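Local coordinates for protein NLP/P60 (Enterococcus faecium, PDB 6B8C) that probably cleaves peptide bonds in the stem peptides of peptidoglycan as a secreted NlpC/P60 endopeptidase, generating muropeptides that enhance host immunity, at residues D94-Y105 and F134-M142. Sequence-based numbering, arbitrary orientation.
Sequences DLLFWGSPGGTY and FAPDFAVSM
Leu95 and Val140 exchange two backbone hydrogen bonds, Leu95 N to Val140 O and Val140 N to Leu95 O, where strands 95-98 and 138-141 run antiparallel, their axes 4.6 Å apart at closest approach. Leu96 and Ala139 form the next, non-hydrogen-bonded pair. Opposite Phe97, segment 134-142 carries an extra residue: the Phe97 carbonyl O accepts from both Asp137 N (2.7 Å) and Phe138 N (3.0 Å), a classic beta bulge, while Phe97 N gives a nearly straight bond to Phe138 O. The two strands are inner neighbours in the six-stranded antiparallel sheet of this NlpC/P60 domain, whose family belongs to the papain-like peptidase clan CA; strand 106-112 flanks 95-98 and strand 83-85 flanks 138-141. On the face with Leu95, Phe97 and Val140, the Phe138 ring leans across to strand 95-98, CG lying between its backbone N and carbonyl carbon (chi1 60°). Phe97 CB sits over that ring's face, 3.8 Å from the centroid; the planes differ by 18°, yet the rings are displaced laterally so that little of one lies above the other. Thr104 CG2 touches Phe138 CZ at 3.6 Å. Further along this face, Val140 CG2 meets Phe97 CE1 and Met142 SD rests on Leu95 CD1, close to Tyr63 of helix 55-67. On the opposite face, Leu96 CD2 packs on Ala139 CB (3.6 Å). Pro136 CB stands almost straight above the six-membered ring of Trp98, 3.5 Å from its centroid, a CH-pi contact; His106 and Tyr116 meet the indole edge-to-face. Asp94 OD2 takes a weak bond from Met142 N (3.4 Å), whereas OD1 is held by Lys91 N.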
loop_
_atom_site.group_PDB
_atom_site.type_symbol
_atom_site.label_atom_id
_atom_site.label_comp_id
_atom_site.label_asym_id
_atom_site.label_seq_id
_atom_site.Cartn_x
_atom_site.Cartn_y
_atom_site.Cartn_z
ATOM N N ASP A 94 -2.906 -5.333 5.580
ATOM C CA ASP A 94 -3.146 -5.949 4.284
ATOM C C ASP A 94 -2.966 -4.927 3.165
ATOM O O ASP A 94 -2.961 -3.714 3.386
ATOM C CB ASP A 94 -4.552 -6.551 4.216
ATOM C CG ASP A 94 -4.721 -7.744 5.136
ATOM O OD1 ASP A 94 -5.836 -7.934 5.670
ATOM O OD2 ASP A 94 -3.734 -8.483 5.336
ATOM N N LEU A 95 -2.819 -5.431 1.945
ATOM C CA LEU A 95 -2.661 -4.572 0.781
ATOM C C LEU A 95 -4.010 -4.391 0.096
ATOM O O LEU A 95 -4.833 -5.306 0.085
ATOM C CB LEU A 95 -1.637 -5.158 -0.194
ATOM C CG LEU A 95 -0.170 -5.115 0.249
ATOM C CD1 LEU A 95 0.720 -5.908 -0.696
ATOM C CD2 LEU A 95 0.310 -3.678 0.342
ATOM N N LEU A 96 -4.244 -3.202 -0.452
ATOM C CA LEU A 96 -5.479 -2.878 -1.156
ATOM C C LEU A 96 -5.134 -2.470 -2.579
ATOM O O LEU A 96 -4.212 -1.675 -2.787
ATOM C CB LEU A 96 -6.239 -1.749 -0.456
ATOM C CG LEU A 96 -6.514 -1.928 1.035
ATOM C CD1 LEU A 96 -7.075 -0.648 1.621
ATOM C CD2 LEU A 96 -7.469 -3.085 1.269
ATOM N N PHE A 97 -5.881 -2.995 -3.549
ATOM C CA PHE A 97 -5.538 -2.860 -4.958
ATOM C C PHE A 97 -6.706 -2.279 -5.739
ATOM O O PHE A 97 -7.849 -2.734 -5.598
ATOM C CB PHE A 97 -5.128 -4.213 -5.555
ATOM C CG PHE A 97 -3.802 -4.708 -5.064
ATOM C CD1 PHE A 97 -3.717 -5.494 -3.926
ATOM C CD2 PHE A 97 -2.634 -4.370 -5.729
ATOM C CE1 PHE A 97 -2.493 -5.944 -3.468
ATOM C CE2 PHE A 97 -1.409 -4.817 -5.278
ATOM C CZ PHE A 97 -1.339 -5.605 -4.144
ATOM N N TRP A 98 -6.402 -1.267 -6.552
ATOM C CA TRP A 98 -7.329 -0.706 -7.521
ATOM C C TRP A 98 -7.070 -1.327 -8.884
ATOM O O TRP A 98 -5.918 -1.491 -9.293
ATOM C CB TRP A 98 -7.162 0.810 -7.630
ATOM C CG TRP A 98 -7.745 1.613 -6.516
ATOM C CD1 TRP A 98 -8.813 2.454 -6.593
ATOM C CD2 TRP A 98 -7.276 1.681 -5.163
ATOM N NE1 TRP A 98 -9.046 3.038 -5.373
ATOM C CE2 TRP A 98 -8.116 2.582 -4.477
ATOM C CE3 TRP A 98 -6.233 1.068 -4.465
ATOM C CZ2 TRP A 98 -7.947 2.880 -3.127
ATOM C CZ3 TRP A 98 -6.067 1.366 -3.125
ATOM C CH2 TRP A 98 -6.920 2.263 -2.470
ATOM N N GLY A 99 -8.143 -1.638 -9.597
ATOM C CA GLY A 99 -8.042 -2.279 -10.891
ATOM C C GLY A 99 -8.315 -3.767 -10.804
ATOM O O GLY A 99 -8.532 -4.340 -9.731
ATOM N N SER A 100 -8.292 -4.391 -11.952
ATOM C CA SER A 100 -8.573 -5.818 -11.967
ATOM C C SER A 100 -7.281 -6.618 -11.833
ATOM O O SER A 100 -6.204 -6.135 -12.202
ATOM C CB SER A 100 -9.288 -6.203 -13.258
ATOM O OG SER A 100 -8.532 -5.822 -14.394
ATOM N N PRO A 101 -7.361 -7.841 -11.288
ATOM C CA PRO A 101 -6.160 -8.685 -11.176
ATOM C C PRO A 101 -5.444 -8.840 -12.509
ATOM O O PRO A 101 -6.048 -9.227 -13.513
ATOM C CB PRO A 101 -6.709 -10.023 -10.660
ATOM C CG PRO A 101 -8.201 -9.944 -10.836
ATOM C CD PRO A 101 -8.547 -8.499 -10.719
ATOM N N GLY A 102 -4.153 -8.515 -12.522
ATOM C CA GLY A 102 -3.376 -8.419 -13.733
ATOM C C GLY A 102 -3.231 -7.013 -14.273
ATOM O O GLY A 102 -2.289 -6.746 -15.029
ATOM N N GLY A 103 -4.134 -6.111 -13.899
ATOM C CA GLY A 103 -4.095 -4.749 -14.385
ATOM C C GLY A 103 -4.300 -3.731 -13.285
ATOM O O GLY A 103 -4.868 -2.661 -13.524
ATOM N N THR A 104 -3.857 -4.057 -12.072
ATOM C CA THR A 104 -3.943 -3.097 -10.984
ATOM C C THR A 104 -3.098 -1.871 -11.298
ATOM O O THR A 104 -1.997 -1.977 -11.843
ATOM C CB THR A 104 -3.487 -3.718 -9.665
ATOM O OG1 THR A 104 -2.183 -4.287 -9.828
ATOM C CG2 THR A 104 -4.468 -4.788 -9.214
ATOM N N TYR A 105 -3.634 -0.700 -10.966
ATOM C CA TYR A 105 -2.955 0.559 -11.216
ATOM C C TYR A 105 -2.644 1.327 -9.939
ATOM O O TYR A 105 -2.020 2.393 -10.011
ATOM C CB TYR A 105 -3.792 1.437 -12.163
ATOM C CG TYR A 105 -5.198 1.733 -11.677
ATOM C CD1 TYR A 105 -5.450 2.813 -10.841
ATOM C CD2 TYR A 105 -6.272 0.938 -12.062
ATOM C CE1 TYR A 105 -6.730 3.091 -10.396
ATOM C CE2 TYR A 105 -7.560 1.209 -11.622
ATOM C CZ TYR A 105 -7.780 2.290 -10.788
ATOM O OH TYR A 105 -9.053 2.570 -10.343
ATOM N N PHE A 134 -12.073 7.085 -2.254
ATOM C CA PHE A 134 -11.741 6.287 -3.432
ATOM C C PHE A 134 -11.653 4.834 -2.990
ATOM O O PHE A 134 -10.784 4.478 -2.189
ATOM C CB PHE A 134 -10.434 6.752 -4.076
ATOM C CG PHE A 134 -10.511 8.134 -4.663
ATOM C CD1 PHE A 134 -11.130 8.343 -5.886
ATOM C CD2 PHE A 134 -9.986 9.221 -3.988
ATOM C CE1 PHE A 134 -11.222 9.613 -6.429
ATOM C CE2 PHE A 134 -10.071 10.498 -4.528
ATOM C CZ PHE A 134 -10.692 10.691 -5.751
ATOM N N ALA A 135 -12.558 4.000 -3.502
ATOM C CA ALA A 135 -12.701 2.628 -3.031
ATOM C C ALA A 135 -11.767 1.702 -3.798
ATOM O O ALA A 135 -11.761 1.727 -5.035
ATOM C CB ALA A 135 -14.135 2.146 -3.193
ATOM N N PRO A 136 -10.983 0.875 -3.113
ATOM C CA PRO A 136 -10.161 -0.108 -3.821
ATOM C C PRO A 136 -11.018 -1.242 -4.352
ATOM O O PRO A 136 -12.152 -1.462 -3.920
ATOM C CB PRO A 136 -9.187 -0.600 -2.748
ATOM C CG PRO A 136 -9.928 -0.416 -1.470
ATOM C CD PRO A 136 -10.820 0.787 -1.651
ATOM N N ASP A 137 -10.455 -1.969 -5.314
ATOM C CA ASP A 137 -11.194 -3.040 -5.969
ATOM C C ASP A 137 -11.085 -4.371 -5.230
ATOM O O ASP A 137 -12.091 -5.075 -5.095
ATOM C CB ASP A 137 -10.727 -3.188 -7.421
ATOM C CG ASP A 137 -11.138 -2.007 -8.287
ATOM O OD1 ASP A 137 -12.353 -1.737 -8.403
ATOM O OD2 ASP A 137 -10.244 -1.332 -8.840
ATOM N N PHE A 138 -9.902 -4.747 -4.745
ATOM C CA PHE A 138 -9.817 -5.947 -3.903
ATOM C C PHE A 138 -8.696 -5.761 -2.886
ATOM O O PHE A 138 -8.083 -4.693 -2.803
ATOM C CB PHE A 138 -9.642 -7.218 -4.750
ATOM C CG PHE A 138 -8.400 -7.235 -5.600
ATOM C CD1 PHE A 138 -8.440 -6.792 -6.913
ATOM C CD2 PHE A 138 -7.201 -7.717 -5.097
ATOM C CE1 PHE A 138 -7.305 -6.815 -7.703
ATOM C CE2 PHE A 138 -6.061 -7.741 -5.881
ATOM C CZ PHE A 138 -6.114 -7.290 -7.184
ATOM N N ALA A 139 -8.426 -6.800 -2.095
ATOM C CA ALA A 139 -7.392 -6.732 -1.080
ATOM C C ALA A 139 -6.591 -8.025 -1.097
ATOM O O ALA A 139 -6.952 -9.003 -1.756
ATOM C CB ALA A 139 -7.987 -6.479 0.311
ATOM N N VAL A 140 -5.491 -8.017 -0.351
ATOM C CA VAL A 140 -4.550 -9.128 -0.297
ATOM C C VAL A 140 -4.071 -9.256 1.140
ATOM O O VAL A 140 -3.526 -8.298 1.705
ATOM C CB VAL A 140 -3.359 -8.928 -1.251
ATOM C CG1 VAL A 140 -2.258 -9.916 -0.936
ATOM C CG2 VAL A 140 -3.804 -9.082 -2.699
ATOM N N SER A 141 -4.303 -10.423 1.737
ATOM C CA SER A 141 -3.802 -10.731 3.067
ATOM C C SER A 141 -2.349 -11.170 2.986
ATOM O O SER A 141 -1.940 -11.853 2.039
ATOM C CB SER A 141 -4.641 -11.831 3.721
ATOM O OG SER A 141 -6.004 -11.457 3.822
ATOM N N MET A 142 -1.573 -10.777 3.991
ATOM C CA MET A 142 -0.140 -11.024 4.016
ATOM C C MET A 142 0.255 -11.841 5.243
ATOM O O MET A 142 0.209 -11.347 6.372
ATOM C CB MET A 142 0.618 -9.696 3.999
ATOM C CG MET A 142 0.050 -8.679 3.017
ATOM S SD MET A 142 0.569 -8.959 1.317
ATOM C CE MET A 142 2.334 -8.700 1.473
#